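Local coordinates for protein restriction endonuclease R.BpuJI (Bacillus pumilus, PDB 2VLA) that recognises and binds its specific DNA sequence through this N-terminal domain, one piece of a larger restriction enzyme that probably cleaves DNA, at residues S167-V170 and L171-K174; G173-K176 and P177-I181; T61-T64 and L65-R69; T70-G74 and K75-M79. One frame throughout, in Å; residues are numbered along the deposited sequence. Where two conformers were deposited one is given.

Contact 1 of 4, residues S167-V170 and L171-K174; sequences SLQV and LQGK. With NA (sodium ion), chain E.
Leu-171 folds back over the carbonyl of Ser-167, four residues earlier, in the single turn of helix 168-171. The backbone N of Leu-171 donates to Ser-167 O at 3.0 Å. With CG set opposite its own carbonyl carbon (chi1 -66°), the branch point of Leu-171 comes over the same oxygen, CG lying 3.2 Å from Ser-167 O, and one oxygen thereby meets both the N-H and the side chain of Leu-171. Gln-172 repeats the pattern one residue on: its N donates to Leu-168 O at 2.8 Å, and the flat amide slants across the side chain of Leu-168, CD standing 3.7 Å from CG of that leucine. NE2 of the amide is taken by Ala-131 O outside the segments, while OE1 receives NZ of Lys-174 at 2.9 Å from above the amide plane, off its lone pairs. The helix finishes in a Schellman motif. Gly-173, at positive phi, turns the chain so that Lys-174 N reaches back to Gln-169 O at 3.1 Å and Gly-173 N to Val-170 O at 2.9 Å. Gln-169 thus supplies the outer acceptor through its backbone, whereas its amide pairs outside the turn, OE1 with Asn-4 N and NE2 more weakly with Glu-7. At the other end Ser-167 serves as N-cap, its OG accepting from Val-170 N. The turn presents the carbonyl of Gly-173 to a sodium ion, whose coordination is completed by five atoms from elsewhere, and Gln-172 and Gly-173 also line the pocket holding a polyether molecule, probably from the crystallisation liquor.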
loop_
_atom_site.group_PDB
_atom_site.type_symbol
_atom_site.label_atom_id
_atom_site.label_comp_id
_atom_site.label_asym_id
_atom_site.label_seq_id
_atom_site.Cartn_x
_atom_site.Cartn_y
_atom_site.Cartn_z
ATOM N N SER A 167 -11.066 8.074 -6.113
ATOM C CA SER A 167 -12.043 8.028 -7.210
ATOM C C SER A 167 -12.548 6.597 -7.408
ATOM O O SER A 167 -11.774 5.703 -7.727
ATOM C CB SER A 167 -11.417 8.531 -8.517
ATOM O OG SER A 167 -12.179 8.100 -9.684
ATOM N N LEU A 168 -13.838 6.388 -7.191
ATOM C CA LEU A 168 -14.413 5.067 -7.361
ATOM C C LEU A 168 -14.120 4.496 -8.750
ATOM O O LEU A 168 -13.725 3.333 -8.880
ATOM C CB LEU A 168 -15.913 5.102 -7.108
ATOM C CG LEU A 168 -16.631 3.774 -7.338
ATOM C CD1 LEU A 168 -16.167 2.707 -6.330
ATOM C CD2 LEU A 168 -18.177 3.960 -7.294
ATOM N N GLN A 169 -14.318 5.299 -9.789
ATOM C CA GLN A 169 -14.186 4.777 -11.150
ATOM C C GLN A 169 -12.761 4.391 -11.470
ATOM O O GLN A 169 -12.511 3.369 -12.121
ATOM C CB GLN A 169 -14.721 5.763 -12.187
ATOM C CG GLN A 169 -16.233 5.891 -12.166
ATOM C CD GLN A 169 -16.759 6.880 -13.188
ATOM O OE1 GLN A 169 -16.002 7.473 -13.928
ATOM N NE2 GLN A 169 -18.083 7.041 -13.233
ATOM N N VAL A 170 -11.798 5.176 -10.976
ATOM C CA VAL A 170 -10.414 4.818 -11.166
ATOM C C VAL A 170 -10.103 3.524 -10.425
ATOM O O VAL A 170 -9.447 2.637 -10.960
ATOM C CB VAL A 170 -9.458 5.961 -10.685
ATOM C CG1 VAL A 170 -8.014 5.447 -10.583
ATOM C CG2 VAL A 170 -9.559 7.151 -11.622
ATOM N N LEU A 171 -10.565 3.419 -9.174
ATOM C CA LEU A 171 -10.290 2.254 -8.348
ATOM C C LEU A 171 -10.967 0.975 -8.901
ATOM O O LEU A 171 -10.521 -0.134 -8.625
ATOM C CB LEU A 171 -10.725 2.517 -6.892
ATOM C CG LEU A 171 -9.969 3.605 -6.110
ATOM C CD1 LEU A 171 -10.733 3.855 -4.838
ATOM C CD2 LEU A 171 -8.535 3.172 -5.853
ATOM N N GLN A 172 -12.046 1.165 -9.653
ATOM C CA GLN A 172 -12.719 0.063 -10.364
ATOM C C GLN A 172 -12.008 -0.332 -11.633
ATOM O O GLN A 172 -12.405 -1.301 -12.306
ATOM C CB GLN A 172 -14.146 0.462 -10.693
ATOM C CG GLN A 172 -15.055 0.568 -9.474
ATOM C CD GLN A 172 -16.415 1.078 -9.828
ATOM O OE1 GLN A 172 -16.546 1.963 -10.669
ATOM N NE2 GLN A 172 -17.457 0.526 -9.179
ATOM N N GLY A 173 -10.974 0.390 -12.005
ATOM C CA GLY A 173 -10.224 0.033 -13.208
ATOM C C GLY A 173 -10.930 0.427 -14.507
ATOM O O GLY A 173 -10.684 -0.164 -15.544
ATOM N N LYS A 174 -11.765 1.457 -14.459
ATOM C CA LYS A 174 -12.547 1.874 -15.622
ATOM C C LYS A 174 -11.893 2.986 -16.441
ATOM O O LYS A 174 -12.335 3.286 -17.550
ATOM C CB LYS A 174 -13.922 2.331 -15.168
ATOM C CG LYS A 174 -14.812 1.188 -14.661
ATOM C CD LYS A 174 -16.129 1.718 -14.182
ATOM C CE LYS A 174 -16.988 0.633 -13.571
ATOM N NZ LYS A 174 -18.226 1.198 -12.940
HETATM NA NA NA E . -9.468 -1.950 -16.941
#

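Contact 2 of 4, residues G173-K176 and P177-I181. With NA (sodium ion), chain E.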
loop_
_atom_site.group_PDB
_atom_site.type_symbol
_atom_site.label_atom_id
_atom_site.label_comp_id
_atom_site.label_asym_id
_atom_site.label_seq_id
_atom_site.Cartn_x
_atom_site.Cartn_y
_atom_site.Cartn_z
ATOM N N GLY A 173 -10.974 0.390 -12.005
ATOM C CA GLY A 173 -10.224 0.033 -13.208
ATOM C C GLY A 173 -10.930 0.427 -14.507
ATOM O O GLY A 173 -10.684 -0.164 -15.544
ATOM N N LYS A 174 -11.765 1.457 -14.459
ATOM C CA LYS A 174 -12.547 1.874 -15.622
ATOM C C LYS A 174 -11.893 2.986 -16.441
ATOM O O LYS A 174 -12.335 3.286 -17.550
ATOM C CB LYS A 174 -13.922 2.331 -15.168
ATOM C CG LYS A 174 -14.812 1.188 -14.661
ATOM C CD LYS A 174 -16.129 1.718 -14.182
ATOM C CE LYS A 174 -16.988 0.633 -13.571
ATOM N NZ LYS A 174 -18.226 1.198 -12.940
ATOM N N ILE A 175 -10.867 3.632 -15.875
ATOM C CA ILE A 175 -10.409 4.918 -16.389
ATOM C C ILE A 175 -8.939 4.874 -16.803
ATOM O O ILE A 175 -8.094 4.444 -16.024
ATOM C CB ILE A 175 -10.548 6.011 -15.287
ATOM C CG1 ILE A 175 -11.977 6.043 -14.707
ATOM C CG2 ILE A 175 -10.141 7.375 -15.833
ATOM C CD1 ILE A 175 -13.079 6.328 -15.759
ATOM N N LYS A 176 -8.644 5.421 -17.990
ATOM C CA LYS A 176 -7.254 5.570 -18.458
ATOM C C LYS A 176 -6.585 6.826 -17.862
ATOM O O LYS A 176 -7.221 7.867 -17.711
ATOM C CB LYS A 176 -7.211 5.633 -19.974
ATOM C CG LYS A 176 -7.773 4.364 -20.643
ATOM C CD LYS A 176 -7.310 4.227 -22.068
ATOM C CE LYS A 176 -7.801 2.913 -22.683
ATOM N NZ LYS A 176 -7.038 1.720 -22.181
ATOM N N PRO A 177 -5.298 6.719 -17.509
ATOM C CA PRO A 177 -4.580 7.887 -17.003
ATOM C C PRO A 177 -4.752 9.147 -17.832
ATOM O O PRO A 177 -4.948 10.204 -17.286
ATOM C CB PRO A 177 -3.145 7.404 -16.970
ATOM C CG PRO A 177 -3.276 5.976 -16.628
ATOM C CD PRO A 177 -4.461 5.516 -17.458
ATOM N N ILE A 178 -4.792 9.045 -19.149
ATOM C CA ILE A 178 -4.977 10.252 -19.948
ATOM C C ILE A 178 -6.341 10.908 -19.691
ATOM O O ILE A 178 -6.471 12.133 -19.761
ATOM C CB ILE A 178 -4.816 9.991 -21.490
ATOM C CG1 ILE A 178 -4.865 11.338 -22.227
ATOM C CG2 ILE A 178 -5.891 8.990 -22.035
ATOM C CD1 ILE A 178 -3.683 12.276 -21.909
ATOM N N GLU A 179 -7.365 10.101 -19.413
ATOM C CA GLU A 179 -8.667 10.666 -19.023
ATOM C C GLU A 179 -8.586 11.496 -17.747
ATOM O O GLU A 179 -9.280 12.500 -17.615
ATOM C CB GLU A 179 -9.683 9.576 -18.821
ATOM C CG GLU A 179 -10.073 8.864 -20.052
ATOM C CD GLU A 179 -11.054 7.745 -19.759
ATOM O OE1 GLU A 179 -12.263 8.052 -19.533
ATOM O OE2 GLU A 179 -10.617 6.583 -19.678
ATOM N N VAL A 180 -7.790 11.035 -16.777
ATOM C CA VAL A 180 -7.613 11.747 -15.529
ATOM C C VAL A 180 -6.932 13.079 -15.811
ATOM O O VAL A 180 -7.377 14.128 -15.353
ATOM C CB VAL A 180 -6.771 10.915 -14.541
ATOM C CG1 VAL A 180 -6.458 11.739 -13.291
ATOM C CG2 VAL A 180 -7.515 9.640 -14.158
ATOM N N ILE A 181 -5.859 13.033 -16.594
ATOM C CA ILE A 181 -5.107 14.222 -16.907
ATOM C C ILE A 181 -5.960 15.236 -17.674
ATOM O O ILE A 181 -5.964 16.421 -17.365
ATOM C CB ILE A 181 -3.848 13.858 -17.697
ATOM C CG1 ILE A 181 -2.852 13.067 -16.781
ATOM C CG2 ILE A 181 -3.209 15.111 -18.320
ATOM C CD1 ILE A 181 -2.635 13.667 -15.401
HETATM NA NA NA E . -9.468 -1.950 -16.941
HETATM O O HOH W 1 -11.603 4.148 -20.036
#
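Glu-179 curls back to the residue that opens its own helix, Lys-176 at the N-cap of helix 177-189. Its CG stands opposite the carbonyl carbon (chi1 -68°) and the chain runs extended beyond it, which carries the carboxylate back along the first turn to the backbone N of Lys-176. There OE2 accepts Lys-176 N at 2.8 Å, a nearly straight bond of 171°, although the donor arrives from above the carboxylate plane. This is the half of a capping box that a glutamate at the third helical position supplies; the lysine side chain offers no return acceptor. Pro-177 fills the first helical position, and Lys-176 O accepts only weak bonds from Glu-179 N and Val-180 N. Beside the cap, Ile-175 places CG2 opposite its backbone N, aimed at the helix, where it meets Val-180 CG2 at 3.9 Å and crosses Glu-179 at about a right angle, CG2 to CB 3.7 Å. An apolar pair straddling a cap in this way is a hydrophobic staple. A water donates both to Lys-174 O and to Glu-179 OE2, tying the preceding turn to the same oxygen, and OE1 takes the amino group of Met-1. Were an alanine here, the amide of Lys-176 would probably be left without its acceptor and the amino terminus without its mate. The nearby helix start and these donors together probably keep the carboxylate ionised, so that negative charge meets the positive end of the helix dipole.

Contact 3 of 4, residues T61-T64 and L65-R69; sequences TKKT and LDNHR. With nucleotides of chain C.
Lys-63 and Asn-67 stand one turn apart on helix 62-76, which presents this face to the base edges in the major groove, consistent with the recognition helix of a helix-turn-helix. Here packing is close. Asn-67 ND2 donates to O6 of DG7 of chain C at 3.0 Å while its OD1 takes a cytosine N4; Lys-63 lays CE 3.7 Å from Asn-67 OD1 and bonds through NZ to another guanine O6. At the helix start three donors grip one phosphate oxygen: Thr-61 N, Thr-61 OG1 and Thr-64 OG1 all give to OP2 of DG6 of chain C, and Thr-61 OG1 also caps Thr-64 N. The solvent side belongs to exposed Lys-62, where a turn at the end of the chain (chi4 -73°) brings NZ within 2.8 Å of Asp-66 OD2, on its syn lone pair. From there the salt-bridge network runs inward through Asp-66, whose OD1 meets NH1 of buried Arg-69 at 2.8 Å, with Asn-49 of helix 41-56 bonded to both. His-68 is steadied by Tyr-29 at ND1, and in the plane of its ring NE2 donates to OP1 of DC5 of chain C at 2.9 Å and 174°.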
loop_
_atom_site.group_PDB
_atom_site.type_symbol
_atom_site.label_atom_id
_atom_site.label_comp_id
_atom_site.label_asym_id
_atom_site.label_seq_id
_atom_site.Cartn_x
_atom_site.Cartn_y
_atom_site.Cartn_z
ATOM N N THR A 61 2.985 -0.176 25.480
ATOM C CA THR A 61 2.012 -1.177 25.882
ATOM C C THR A 61 2.118 -2.446 25.037
ATOM O O THR A 61 2.552 -2.411 23.871
ATOM C CB THR A 61 0.558 -0.651 25.783
ATOM O OG1 THR A 61 0.229 -0.379 24.409
ATOM C CG2 THR A 61 0.358 0.613 26.671
ATOM N N LYS A 62 1.650 -3.551 25.590
ATOM C CA LYS A 62 1.543 -4.794 24.826
ATOM C C LYS A 62 0.702 -4.605 23.581
ATOM O O LYS A 62 1.008 -5.158 22.543
ATOM C CB LYS A 62 0.946 -5.899 25.679
ATOM C CG LYS A 62 0.752 -7.206 24.918
ATOM C CD LYS A 62 0.329 -8.320 25.835
ATOM C CE LYS A 62 0.043 -9.597 25.056
ATOM N NZ LYS A 62 -1.220 -9.496 24.293
ATOM N N LYS A 63 -0.374 -3.838 23.691
ATOM C CA LYS A 63 -1.266 -3.616 22.555
ATOM C C LYS A 63 -0.491 -3.015 21.366
ATOM O O LYS A 63 -0.652 -3.429 20.218
ATOM C CB LYS A 63 -2.431 -2.698 22.954
ATOM C CG LYS A 63 -3.428 -2.385 21.800
ATOM C CD LYS A 63 -4.030 -3.669 21.182
ATOM C CE LYS A 63 -5.226 -3.375 20.286
ATOM N NZ LYS A 63 -6.415 -2.963 21.021
ATOM N N THR A 64 0.341 -2.041 21.656
ATOM C CA THR A 64 1.150 -1.401 20.633
ATOM C C THR A 64 2.142 -2.360 20.031
ATOM O O THR A 64 2.300 -2.413 18.810
ATOM C CB THR A 64 1.863 -0.182 21.233
ATOM O OG1 THR A 64 0.865 0.762 21.575
ATOM C CG2 THR A 64 2.868 0.439 20.279
ATOM N N LEU A 65 2.806 -3.145 20.874
ATOM C CA LEU A 65 3.731 -4.156 20.373
ATOM C C LEU A 65 3.003 -5.153 19.447
ATOM O O LEU A 65 3.492 -5.480 18.359
ATOM C CB LEU A 65 4.410 -4.889 21.549
ATOM C CG LEU A 65 5.330 -4.036 22.439
ATOM C CD1 LEU A 65 5.676 -4.811 23.702
ATOM C CD2 LEU A 65 6.574 -3.649 21.673
ATOM N N ASP A 66 1.857 -5.654 19.904
ATOM C CA ASP A 66 1.056 -6.564 19.114
ATOM C C ASP A 66 0.673 -5.926 17.777
ATOM O O ASP A 66 0.752 -6.563 16.724
ATOM C CB ASP A 66 -0.236 -6.944 19.876
ATOM C CG ASP A 66 0.006 -7.916 21.035
ATOM O OD1 ASP A 66 1.048 -8.597 21.054
ATOM O OD2 ASP A 66 -0.894 -8.035 21.887
ATOM N N ASN A 67 0.250 -4.679 17.808
ATOM C CA ASN A 67 -0.176 -4.014 16.589
ATOM C C ASN A 67 0.999 -3.835 15.607
ATOM O O ASN A 67 0.834 -4.033 14.386
ATOM C CB ASN A 67 -0.826 -2.652 16.888
ATOM C CG ASN A 67 -2.231 -2.763 17.482
ATOM O OD1 ASN A 67 -2.886 -3.811 17.428
ATOM N ND2 ASN A 67 -2.733 -1.643 17.956
ATOM N N HIS A 68 2.177 -3.477 16.106
ATOM C CA HIS A 68 3.350 -3.463 15.233
ATOM C C HIS A 68 3.512 -4.839 14.559
ATOM O O HIS A 68 3.758 -4.939 13.342
ATOM C CB HIS A 68 4.625 -3.117 16.016
ATOM C CG HIS A 68 4.897 -1.657 16.124
ATOM N ND1 HIS A 68 5.872 -1.033 15.381
ATOM C CD2 HIS A 68 4.377 -0.708 16.949
ATOM C CE1 HIS A 68 5.935 0.240 15.736
ATOM N NE2 HIS A 68 5.015 0.466 16.665
ATOM N N ARG A 69 3.440 -5.891 15.360
ATOM C CA ARG A 69 3.694 -7.231 14.855
ATOM C C ARG A 69 2.694 -7.602 13.784
ATOM O O ARG A 69 3.073 -8.080 12.687
ATOM C CB ARG A 69 3.626 -8.251 15.981
ATOM C CG ARG A 69 4.194 -9.587 15.620
ATOM C CD ARG A 69 4.051 -10.590 16.734
ATOM N NE ARG A 69 2.658 -10.885 16.984
ATOM C CZ ARG A 69 1.981 -10.463 18.041
ATOM N NH1 ARG A 69 2.592 -9.778 18.987
ATOM N NH2 ARG A 69 0.677 -10.740 18.149
ATOM P P DG C 6 0.888 3.391 24.201
ATOM O OP1 DG C 6 1.158 4.111 25.502
ATOM O OP2 DG C 6 1.609 2.144 23.901
ATOM O "O5'" DG C 6 -0.677 3.060 24.055
ATOM C "C5'" DG C 6 -1.627 4.051 24.318
ATOM C "C4'" DG C 6 -2.973 3.596 23.882
ATOM O "O4'" DG C 6 -2.962 3.562 22.429
ATOM C "C3'" DG C 6 -3.398 2.184 24.311
ATOM O "O3'" DG C 6 -4.784 2.177 24.559
ATOM C "C2'" DG C 6 -3.108 1.352 23.078
ATOM C "C1'" DG C 6 -3.529 2.346 21.995
ATOM N N9 DG C 6 -3.114 2.050 20.635
ATOM C C8 DG C 6 -2.083 1.272 20.222
ATOM N N7 DG C 6 -2.009 1.181 18.906
ATOM C C5 DG C 6 -3.060 1.955 18.449
ATOM C C6 DG C 6 -3.516 2.228 17.139
ATOM O O6 DG C 6 -3.011 1.804 16.081
ATOM N N1 DG C 6 -4.631 3.041 17.132
ATOM C C2 DG C 6 -5.241 3.566 18.251
ATOM N N2 DG C 6 -6.291 4.354 18.029
ATOM N N3 DG C 6 -4.825 3.308 19.484
ATOM C C4 DG C 6 -3.754 2.492 19.508
ATOM P P DC C 5 3.244 3.474 17.828
ATOM O OP1 DC C 5 4.638 3.045 17.870
ATOM O OP2 DC C 5 2.299 2.557 17.153
ATOM O "O5'" DC C 5 2.682 3.790 19.301
ATOM C "C5'" DC C 5 3.089 4.958 20.053
ATOM C "C4'" DC C 5 1.935 5.304 20.944
ATOM O "O4'" DC C 5 0.841 5.852 20.126
ATOM C "C3'" DC C 5 1.350 4.094 21.670
ATOM O "O3'" DC C 5 1.126 4.478 23.042
ATOM C "C2'" DC C 5 0.036 3.800 20.988
ATOM C "C1'" DC C 5 -0.352 5.114 20.357
ATOM N N1 DC C 5 -0.997 5.017 18.995
ATOM C C2 DC C 5 -2.086 5.829 18.723
ATOM O O2 DC C 5 -2.592 6.524 19.627
ATOM N N3 DC C 5 -2.643 5.819 17.472
ATOM C C4 DC C 5 -2.063 5.092 16.533
ATOM N N4 DC C 5 -2.609 5.125 15.301
ATOM C C5 DC C 5 -0.962 4.267 16.785
ATOM C C6 DC C 5 -0.423 4.275 18.003
ATOM P P DG C 7 -5.383 1.534 25.889
ATOM O OP1 DG C 7 -4.809 2.195 27.068
ATOM O OP2 DG C 7 -5.323 0.050 25.701
ATOM O "O5'" DG C 7 -6.918 1.961 25.726
ATOM C "C5'" DG C 7 -7.277 3.317 25.651
ATOM C "C4'" DG C 7 -8.339 3.566 24.599
ATOM O "O4'" DG C 7 -7.790 3.276 23.288
ATOM C "C3'" DG C 7 -9.609 2.714 24.684
ATOM O "O3'" DG C 7 -10.695 3.490 24.223
ATOM C "C2'" DG C 7 -9.300 1.547 23.757
ATOM C "C1'" DG C 7 -8.562 2.256 22.645
ATOM N N9 DG C 7 -7.662 1.435 21.870
ATOM C C8 DG C 7 -6.672 0.618 22.294
ATOM N N7 DG C 7 -6.016 0.031 21.325
ATOM C C5 DG C 7 -6.628 0.513 20.168
ATOM C C6 DG C 7 -6.375 0.259 18.785
ATOM O O6 DG C 7 -5.483 -0.449 18.278
ATOM N N1 DG C 7 -7.264 0.952 17.978
ATOM C C2 DG C 7 -8.254 1.789 18.427
ATOM N N2 DG C 7 -9.024 2.365 17.467
ATOM N N3 DG C 7 -8.475 2.065 19.714
ATOM C C4 DG C 7 -7.637 1.396 20.513
#

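Contact 4 of 4, residues T70-G74 and K75-M79; sequences TEIAG and KLFGM. With nucleotides of chain B.
Ile-72 and Phe-77 point the same way, and the apolar contacts begin with them. CG2 of Ile-72, opposite its backbone N, lies over one face of the Phe-77 ring, 3.8 Å from the centroid, a CH-pi contact displaced toward the rim. The other branch of Ile-72 runs alongside Leu-76, CD1 to CD2 3.9 Å. The backbone bonds are unusual, for the helix widens here into pi-type turns: Lys-75 N, Leu-76 N and Phe-77 N reach five residues back, to Thr-70 O, Glu-71 O and Ile-72 O. Met-79 N reaches Ala-73 O at 2.8 Å, past Gly-78, which turns out of the helix with positive phi. The hydrogen bonds to DNA come from 70-74. Thr-70 OG1 donates to OP2 of DC5 of chain B at 2.7 Å, and Glu-71 OE2 accepts N4 of DC6 of chain B at 2.9 Å, with a salt bridge to Lys-17 on the same oxygen. With an alanine here, that cytosine amino group would probably lose its acceptor and Lys-17 its counter-charge. Lys-75 passes its CE 3.4 Å from OP1 of DC5 of chain B and ends on Gly-118 O. Helix 22-36 packs on Ile-72 and Met-79, helix 203-219 on Leu-76 and Phe-77, and helix 102-112 sets Phe-106 edge-to-face against Phe-77, while Met-79 leads directly into strand 80-83.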
loop_
_atom_site.group_PDB
_atom_site.type_symbol
_atom_site.label_atom_id
_atom_site.label_comp_id
_atom_site.label_asym_id
_atom_site.label_seq_id
_atom_site.Cartn_x
_atom_site.Cartn_y
_atom_site.Cartn_z
ATOM N N THR A 70 1.411 -7.408 14.068
ATOM C CA THR A 70 0.398 -7.891 13.146
ATOM C C THR A 70 0.179 -6.951 11.985
ATOM O O THR A 70 0.112 -7.395 10.834
ATOM C CB THR A 70 -0.942 -8.220 13.839
ATOM O OG1 THR A 70 -1.595 -7.014 14.257
ATOM C CG2 THR A 70 -0.710 -9.151 15.043
ATOM N N GLU A 71 0.078 -5.657 12.258
ATOM C CA GLU A 71 -0.301 -4.692 11.232
ATOM C C GLU A 71 0.824 -4.346 10.302
ATOM O O GLU A 71 0.594 -4.149 9.087
ATOM C CB GLU A 71 -0.823 -3.401 11.841
ATOM C CG GLU A 71 -2.062 -3.526 12.716
ATOM C CD GLU A 71 -2.661 -2.153 13.023
ATOM O OE1 GLU A 71 -3.157 -1.505 12.079
ATOM O OE2 GLU A 71 -2.588 -1.693 14.214
ATOM N N ILE A 72 2.031 -4.196 10.848
ATOM C CA ILE A 72 3.136 -3.612 10.082
ATOM C C ILE A 72 4.098 -4.694 9.626
ATOM O O ILE A 72 4.239 -4.938 8.434
ATOM C CB ILE A 72 3.876 -2.467 10.866
ATOM C CG1 ILE A 72 2.868 -1.392 11.302
ATOM C CG2 ILE A 72 4.961 -1.880 9.988
ATOM C CD1 ILE A 72 2.092 -0.704 10.144
ATOM N N ALA A 73 4.706 -5.391 10.554
ATOM C CA ALA A 73 5.608 -6.470 10.178
ATOM C C ALA A 73 4.852 -7.569 9.393
ATOM O O ALA A 73 5.339 -8.050 8.378
ATOM C CB ALA A 73 6.287 -7.056 11.422
ATOM N N GLY A 74 3.660 -7.925 9.848
ATOM C CA GLY A 74 2.866 -8.970 9.195
ATOM C C GLY A 74 2.158 -8.487 7.920
ATOM O O GLY A 74 2.516 -8.882 6.794
ATOM N N LYS A 75 1.157 -7.635 8.078
ATOM C CA LYS A 75 0.301 -7.282 6.944
ATOM C C LYS A 75 0.941 -6.266 5.992
ATOM O O LYS A 75 1.194 -6.575 4.818
ATOM C CB LYS A 75 -1.039 -6.779 7.422
ATOM C CG LYS A 75 -1.842 -7.808 8.155
ATOM C CD LYS A 75 -2.462 -8.816 7.204
ATOM C CE LYS A 75 -3.446 -9.748 7.917
ATOM N NZ LYS A 75 -4.276 -10.539 6.965
ATOM N N LEU A 76 1.244 -5.061 6.470
ATOM C CA LEU A 76 1.573 -3.985 5.543
ATOM C C LEU A 76 2.927 -4.228 4.864
ATOM O O LEU A 76 3.086 -3.952 3.673
ATOM C CB LEU A 76 1.553 -2.630 6.239
ATOM C CG LEU A 76 1.799 -1.410 5.354
ATOM C CD1 LEU A 76 0.711 -1.267 4.295
ATOM C CD2 LEU A 76 1.884 -0.128 6.259
ATOM N N PHE A 77 3.933 -4.655 5.633
ATOM C CA PHE A 77 5.251 -4.882 5.046
ATOM C C PHE A 77 5.482 -6.324 4.567
ATOM O O PHE A 77 6.464 -6.595 3.914
ATOM C CB PHE A 77 6.362 -4.514 6.008
ATOM C CG PHE A 77 6.500 -3.010 6.283
ATOM C CD1 PHE A 77 5.696 -2.075 5.641
ATOM C CD2 PHE A 77 7.462 -2.550 7.186
ATOM C CE1 PHE A 77 5.844 -0.720 5.920
ATOM C CE2 PHE A 77 7.610 -1.213 7.446
ATOM C CZ PHE A 77 6.803 -0.292 6.821
ATOM N N GLY A 78 4.595 -7.244 4.935
ATOM C CA GLY A 78 4.681 -8.629 4.446
ATOM C C GLY A 78 5.997 -9.319 4.801
ATOM O O GLY A 78 6.641 -9.917 3.932
ATOM N N MET A 79 6.357 -9.311 6.084
ATOM C CA MET A 79 7.680 -9.735 6.494
ATOM C C MET A 79 7.738 -11.166 7.032
ATOM O O MET A 79 8.819 -11.713 7.222
ATOM C CB MET A 79 8.263 -8.751 7.515
ATOM C CG MET A 79 8.450 -7.359 6.942
ATOM S SD MET A 79 9.262 -6.215 8.031
ATOM C CE MET A 79 10.954 -6.755 7.791
ATOM P P DC B 5 -4.042 -7.810 11.524
ATOM O OP1 DC B 5 -3.380 -9.093 11.210
ATOM O OP2 DC B 5 -3.242 -6.711 12.082
ATOM O "O5'" DC B 5 -4.860 -7.368 10.219
ATOM C "C5'" DC B 5 -4.921 -6.027 9.804
ATOM C "C4'" DC B 5 -6.331 -5.513 9.837
ATOM O "O4'" DC B 5 -6.836 -5.565 11.204
ATOM C "C3'" DC B 5 -6.497 -4.076 9.398
ATOM O "O3'" DC B 5 -7.815 -3.881 8.883
ATOM C "C2'" DC B 5 -6.239 -3.358 10.727
ATOM C "C1'" DC B 5 -7.068 -4.240 11.654
ATOM N N1 DC B 5 -6.721 -4.105 13.071
ATOM C C2 DC B 5 -7.664 -3.631 13.992
ATOM O O2 DC B 5 -8.823 -3.382 13.603
ATOM N N3 DC B 5 -7.289 -3.486 15.301
ATOM C C4 DC B 5 -6.052 -3.767 15.676
ATOM N N4 DC B 5 -5.733 -3.609 16.974
ATOM C C5 DC B 5 -5.070 -4.220 14.773
ATOM C C6 DC B 5 -5.447 -4.386 13.487
ATOM P P DC B 6 -8.292 -2.483 8.257
ATOM O OP1 DC B 6 -9.337 -2.833 7.255
ATOM O OP2 DC B 6 -7.092 -1.687 7.892
ATOM O "O5'" DC B 6 -8.890 -1.687 9.535
ATOM C "C5'" DC B 6 -10.218 -1.965 9.997
ATOM C "C4'" DC B 6 -10.726 -0.800 10.812
ATOM O "O4'" DC B 6 -10.035 -0.749 12.067
ATOM C "C3'" DC B 6 -10.553 0.573 10.176
ATOM O "O3'" DC B 6 -11.762 1.292 10.357
ATOM C "C2'" DC B 6 -9.359 1.192 10.915
ATOM C "C1'" DC B 6 -9.495 0.569 12.278
ATOM N N1 DC B 6 -8.279 0.355 13.042
ATOM C C2 DC B 6 -8.197 0.781 14.386
ATOM O O2 DC B 6 -9.088 1.494 14.860
ATOM N N3 DC B 6 -7.118 0.430 15.109
ATOM C C4 DC B 6 -6.132 -0.277 14.570
ATOM N N4 DC B 6 -5.072 -0.589 15.338
ATOM C C5 DC B 6 -6.202 -0.706 13.212
ATOM C C6 DC B 6 -7.288 -0.391 12.520
#

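How the contacts relate
Contacts 3 and 4 follow each other along helix 62-76, contact 4 running on past its end; their centres are about 12 Å apart, and probable hydrogen bonds from Ala-73 N to His-68 O and from Gly-74 N to Arg-69 O join them. Contact 3, farther out, is polar, with salt bridges and DNA bonds; contact 4, almost wholly buried, adds an apolar core to its DNA bonds. Contacts 1 and 2 lie across the chain's centre, their nearest atoms about 13 and 20 Å from the DNA, and share Gly-173 and Lys-174: one closes helix 168-171, the next opens helix 177-189. Their chemistry is that of helix ends, partly buried, and Val-170 meets Val-180 to pack the two helices.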